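Local coordinates for protein probable Thioesterase (Bartonella henselae, PDB 3HM0) that probably hydrolyses thioesters, most likely of acyl-CoA type, as a member of the hotdog-fold thioesterase superfamily, at residues 104-116 with 127-139. Numbering follows the deposited sequence.
Sequences PAQIDNLLTIKTR and MEQYILHGESMLV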
loop_
_atom_site.group_PDB
_atom_site.type_symbol
_atom_site.label_atom_id
_atom_site.label_comp_id
_atom_site.label_asym_id
_atom_site.label_seq_id
_atom_site.Cartn_x
_atom_site.Cartn_y
_atom_site.Cartn_z
ATOM N N PRO A 104 10.033 -11.940 12.607
ATOM C CA PRO A 104 8.926 -11.058 12.287
ATOM C C PRO A 104 8.841 -9.823 13.193
ATOM O O PRO A 104 9.201 -9.889 14.376
ATOM C CB PRO A 104 7.716 -11.964 12.488
ATOM C CG PRO A 104 8.145 -12.923 13.564
ATOM C CD PRO A 104 9.637 -13.034 13.516
ATOM N N ALA A 105 8.375 -8.704 12.640
ATOM C CA ALA A 105 8.049 -7.550 13.476
ATOM C C ALA A 105 6.597 -7.621 13.887
ATOM O O ALA A 105 5.762 -8.025 13.108
ATOM C CB ALA A 105 8.341 -6.259 12.765
ATOM N N GLN A 106 6.313 -7.245 15.129
ATOM C CA GLN A 106 4.970 -7.322 15.698
ATOM C C GLN A 106 4.315 -5.940 15.702
ATOM O O GLN A 106 5.018 -4.907 15.583
ATOM C CB GLN A 106 5.030 -7.837 17.140
ATOM C CG GLN A 106 5.935 -9.067 17.390
ATOM C CD GLN A 106 5.250 -10.367 17.027
ATOM O OE1 GLN A 106 4.019 -10.427 16.946
ATOM N NE2 GLN A 106 6.038 -11.418 16.799
ATOM N N ILE A 107 2.982 -5.926 15.851
ATOM C CA ILE A 107 2.205 -4.694 16.005
ATOM C C ILE A 107 2.795 -3.846 17.104
ATOM O O ILE A 107 3.189 -4.342 18.159
ATOM C CB ILE A 107 0.710 -4.962 16.343
ATOM C CG1 ILE A 107 -0.117 -3.653 16.309
ATOM C CG2 ILE A 107 0.568 -5.614 17.708
ATOM C CD1 ILE A 107 -0.278 -3.015 14.924
ATOM N N ASP A 108 2.874 -2.555 16.838
ATOM C CA ASP A 108 3.423 -1.615 17.809
ATOM C C ASP A 108 4.926 -1.689 18.065
ATOM O O ASP A 108 5.437 -0.867 18.819
ATOM C CB ASP A 108 2.667 -1.682 19.144
ATOM C CG ASP A 108 2.474 -0.317 19.754
ATOM O OD1 ASP A 108 2.604 0.675 18.998
ATOM O OD2 ASP A 108 2.182 -0.217 20.974
ATOM N N ASN A 109 5.634 -2.656 17.473
ATOM C CA ASN A 109 7.100 -2.685 17.621
ATOM C C ASN A 109 7.692 -1.379 17.175
ATOM O O ASN A 109 7.180 -0.741 16.250
ATOM C CB ASN A 109 7.765 -3.757 16.768
ATOM C CG ASN A 109 7.737 -5.134 17.399
ATOM O OD1 ASN A 109 8.234 -6.089 16.787
ATOM N ND2 ASN A 109 7.141 -5.263 18.607
ATOM N N LEU A 110 8.774 -0.990 17.840
ATOM C CA LEU A 110 9.571 0.135 17.413
ATOM C C LEU A 110 10.773 -0.404 16.660
ATOM O O LEU A 110 11.583 -1.158 17.219
ATOM C CB LEU A 110 10.007 0.967 18.604
ATOM C CG LEU A 110 10.732 2.264 18.246
ATOM C CD1 LEU A 110 10.025 3.059 17.138
ATOM C CD2 LEU A 110 10.872 3.108 19.522
ATOM N N LEU A 111 10.865 -0.036 15.382
ATOM C CA LEU A 111 11.900 -0.576 14.503
ATOM C C LEU A 111 13.087 0.377 14.353
ATOM O O LEU A 111 12.909 1.596 14.285
ATOM C CB LEU A 111 11.326 -0.943 13.113
ATOM C CG LEU A 111 10.155 -1.936 12.975
ATOM C CD1 LEU A 111 9.787 -2.124 11.523
ATOM C CD2 LEU A 111 10.463 -3.284 13.615
ATOM N N THR A 112 14.287 -0.202 14.322
ATOM C CA THR A 112 15.521 0.498 13.982
ATOM C C THR A 112 15.923 0.056 12.577
ATOM O O THR A 112 16.030 -1.151 12.303
ATOM C CB THR A 112 16.643 0.146 14.981
ATOM O OG1 THR A 112 16.180 0.378 16.313
ATOM C CG2 THR A 112 17.897 0.953 14.725
ATOM N N ILE A 113 16.096 1.034 11.690
ATOM C CA ILE A 113 16.462 0.784 10.312
ATOM C C ILE A 113 17.891 1.280 10.089
ATOM O O ILE A 113 18.178 2.453 10.296
ATOM C CB ILE A 113 15.489 1.482 9.318
ATOM C CG1 ILE A 113 14.029 1.130 9.631
ATOM C CG2 ILE A 113 15.826 1.110 7.858
ATOM C CD1 ILE A 113 13.025 2.169 9.130
ATOM N N LYS A 114 18.779 0.382 9.667
ATOM C CA LYS A 114 20.185 0.724 9.458
ATOM C C LYS A 114 20.562 0.721 7.980
ATOM O O LYS A 114 20.336 -0.248 7.263
ATOM C CB LYS A 114 21.098 -0.180 10.280
ATOM C CG LYS A 114 20.846 -0.027 11.767
ATOM C CD LYS A 114 21.343 -1.192 12.590
ATOM C CE LYS A 114 22.721 -0.915 13.165
ATOM N NZ LYS A 114 22.696 0.222 14.156
ATOM N N THR A 115 21.137 1.833 7.536
ATOM C CA THR A 115 21.398 2.048 6.131
ATOM C C THR A 115 22.781 2.658 5.964
ATOM O O THR A 115 23.168 3.562 6.716
ATOM C CB THR A 115 20.336 2.994 5.528
ATOM O OG1 THR A 115 19.024 2.473 5.772
ATOM C CG2 THR A 115 20.527 3.158 4.052
ATOM N N ARG A 116 23.531 2.139 5.001
ATOM C CA ARG A 116 24.736 2.805 4.552
ATOM C C ARG A 116 24.977 2.461 3.089
ATOM O O ARG A 116 24.522 1.422 2.615
ATOM C CB ARG A 116 25.937 2.414 5.409
ATOM C CG ARG A 116 26.402 0.980 5.208
ATOM C CD ARG A 116 27.724 0.751 5.895
ATOM N NE ARG A 116 28.122 -0.661 5.956
ATOM C CZ ARG A 116 29.283 -1.082 6.461
ATOM N NH1 ARG A 116 30.160 -0.208 6.946
ATOM N NH2 ARG A 116 29.572 -2.374 6.488
ATOM N N MET A 127 23.507 -0.395 -1.512
ATOM C CA MET A 127 23.211 -0.208 -0.103
ATOM C C MET A 127 23.011 -1.513 0.673
ATOM O O MET A 127 22.495 -2.515 0.138
ATOM C CB MET A 127 22.007 0.730 0.069
ATOM C CG MET A 127 22.377 2.195 0.200
ATOM S SD MET A 127 20.938 3.274 0.007
ATOM C CE MET A 127 21.426 4.762 0.864
ATOM N N GLU A 128 23.433 -1.494 1.934
ATOM C CA GLU A 128 23.191 -2.598 2.849
ATOM C C GLU A 128 22.270 -2.076 3.925
ATOM O O GLU A 128 22.646 -1.177 4.684
ATOM C CB GLU A 128 24.486 -3.081 3.509
ATOM C CG GLU A 128 25.326 -4.044 2.677
ATOM C CD GLU A 128 26.712 -4.327 3.306
ATOM O OE1 GLU A 128 26.914 -4.050 4.525
ATOM O OE2 GLU A 128 27.594 -4.833 2.566
ATOM N N GLN A 129 21.071 -2.655 4.013
ATOM C CA GLN A 129 20.084 -2.191 4.989
ATOM C C GLN A 129 19.711 -3.290 5.945
ATOM O O GLN A 129 19.683 -4.446 5.552
ATOM C CB GLN A 129 18.852 -1.629 4.286
ATOM C CG GLN A 129 19.165 -0.495 3.341
ATOM C CD GLN A 129 17.939 0.284 2.958
ATOM O OE1 GLN A 129 17.341 0.025 1.905
ATOM N NE2 GLN A 129 17.539 1.242 3.813
ATOM N N TYR A 130 19.424 -2.918 7.192
ATOM C CA TYR A 130 19.027 -3.852 8.237
ATOM C C TYR A 130 17.806 -3.347 9.022
ATOM O O TYR A 130 17.636 -2.139 9.239
ATOM C CB TYR A 130 20.203 -4.129 9.200
ATOM C CG TYR A 130 21.437 -4.713 8.525
ATOM C CD1 TYR A 130 21.554 -6.083 8.300
ATOM C CD2 TYR A 130 22.477 -3.890 8.093
ATOM C CE1 TYR A 130 22.670 -6.617 7.660
ATOM C CE2 TYR A 130 23.602 -4.413 7.452
ATOM C CZ TYR A 130 23.696 -5.780 7.241
ATOM O OH TYR A 130 24.812 -6.301 6.601
ATOM N N ILE A 131 16.957 -4.277 9.455
ATOM C CA ILE A 131 15.842 -3.927 10.313
ATOM C C ILE A 131 15.883 -4.737 11.596
ATOM O O ILE A 131 15.787 -5.958 11.574
ATOM C CB ILE A 131 14.466 -4.037 9.595
ATOM C CG1 ILE A 131 14.378 -2.989 8.471
ATOM C CG2 ILE A 131 13.320 -3.840 10.603
ATOM C CD1 ILE A 131 13.190 -3.099 7.585
ATOM N N LEU A 132 16.035 -4.036 12.718
ATOM C CA LEU A 132 16.040 -4.681 14.028
ATOM C C LEU A 132 14.891 -4.189 14.884
ATOM O O LEU A 132 14.403 -3.058 14.720
ATOM C CB LEU A 132 17.345 -4.397 14.791
ATOM C CG LEU A 132 18.646 -4.767 14.094
ATOM C CD1 LEU A 132 19.086 -3.638 13.206
ATOM C CD2 LEU A 132 19.721 -5.108 15.138
ATOM N N HIS A 133 14.475 -5.056 15.797
ATOM C CA HIS A 133 13.688 -4.644 16.917
ATOM C C HIS A 133 14.540 -4.804 18.181
ATOM O O HIS A 133 14.773 -5.924 18.643
ATOM C CB HIS A 133 12.407 -5.456 17.010
ATOM C CG HIS A 133 11.603 -5.130 18.220
ATOM N ND1 HIS A 133 11.156 -6.093 19.097
ATOM C CD2 HIS A 133 11.207 -3.939 18.732
ATOM C CE1 HIS A 133 10.498 -5.514 20.086
ATOM N NE2 HIS A 133 10.511 -4.206 19.887
ATOM N N GLY A 134 14.996 -3.676 18.732
ATOM C CA GLY A 134 16.006 -3.677 19.783
ATOM C C GLY A 134 17.313 -4.232 19.244
ATOM O O GLY A 134 17.923 -3.654 18.339
ATOM N N GLU A 135 17.715 -5.373 19.791
ATOM C CA GLU A 135 18.946 -6.060 19.438
ATOM C C GLU A 135 18.651 -7.295 18.612
ATOM O O GLU A 135 19.536 -8.134 18.377
ATOM C CB GLU A 135 19.653 -6.534 20.706
ATOM C CG GLU A 135 20.365 -5.435 21.462
ATOM C CD GLU A 135 20.434 -5.736 22.948
ATOM O OE1 GLU A 135 19.422 -5.461 23.645
ATOM O OE2 GLU A 135 21.492 -6.250 23.407
ATOM N N SER A 136 17.401 -7.427 18.193
ATOM C CA SER A 136 17.000 -8.577 17.421
ATOM C C SER A 136 16.916 -8.239 15.931
ATOM O O SER A 136 16.121 -7.390 15.505
ATOM C CB SER A 136 15.679 -9.108 17.957
ATOM O OG SER A 136 15.244 -10.208 17.195
ATOM N N MET A 137 17.743 -8.910 15.136
ATOM C CA MET A 137 17.737 -8.732 13.688
ATOM C C MET A 137 16.525 -9.424 13.072
ATOM O O MET A 137 16.308 -10.603 13.308
ATOM C CB MET A 137 19.022 -9.290 13.094
ATOM C CG MET A 137 19.134 -9.077 11.611
ATOM S SD MET A 137 19.232 -7.346 11.230
ATOM C CE MET A 137 20.970 -7.016 11.564
ATOM N N LEU A 138 15.742 -8.682 12.290
ATOM C CA LEU A 138 14.516 -9.210 11.679
ATOM C C LEU A 138 14.662 -9.462 10.173
ATOM O O LEU A 138 14.399 -10.575 9.687
ATOM C CB LEU A 138 13.307 -8.313 11.977
ATOM C CG LEU A 138 13.121 -7.843 13.429
ATOM C CD1 LEU A 138 12.210 -6.629 13.522
ATOM C CD2 LEU A 138 12.647 -8.946 14.354
ATOM N N VAL A 139 15.111 -8.443 9.450
ATOM C CA VAL A 139 15.150 -8.490 8.010
ATOM C C VAL A 139 16.437 -7.802 7.577
ATOM O O VAL A 139 16.869 -6.860 8.229
ATOM C CB VAL A 139 13.922 -7.728 7.395
ATOM C CG1 VAL A 139 13.969 -7.759 5.873
ATOM C CG2 VAL A 139 12.606 -8.304 7.886
HETATM O O HOH W 1 9.362 -1.785 20.553
HETATM O O HOH W 2 14.355 -0.917 17.806
#
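Asn109 lays its side-chain amide flat over one face of the His133 imidazole, the two planes only 8° apart. Its CB sits over the ring in a CH-pi contact, nearest CD2. CG lies 3.7 Å above the ring plane, over the centre. At the tip, OD1 lies closest to ND1, and ND2 is 3.7 Å from CE1. CG stands beside the backbone N (chi1 -82°), which turns the amide onto the ring. OD1 also accepts a hydrogen bond from Gln106 N, which comes from above the carbonyl plane. At the edge of the imidazole, a water joins NE2 to Leu110 N. A second water ties Leu110 O and Thr112 OG1 to Gly134 N.

Beyond this end, 110-116 and 127-133 pair antiparallel. Thr112 N to Leu132 O (2.9 Å) and Lys114 N to Tyr130 O (2.8 Å) are nearly straight, and each pair also bonds in return. Leu111 CD2 meets Leu138 CD1 at 3.8 Å, while Leu111 CD1 packs on Ile131 CG2. Farther along this buried face, Gln129 NE2 donates to Thr115 OG1 at 2.7 Å. The same amide nitrogen bonds Phe63 O, and OE1 takes Arg67, so helix 58-72 fixes both ends of the amide. Leu138 and Val139 form a classic beta bulge opposite Ile131. Strands 110-120 and 124-133 form a hairpin in the antiparallel sheet that wraps helix 58-72 in the hotdog fold.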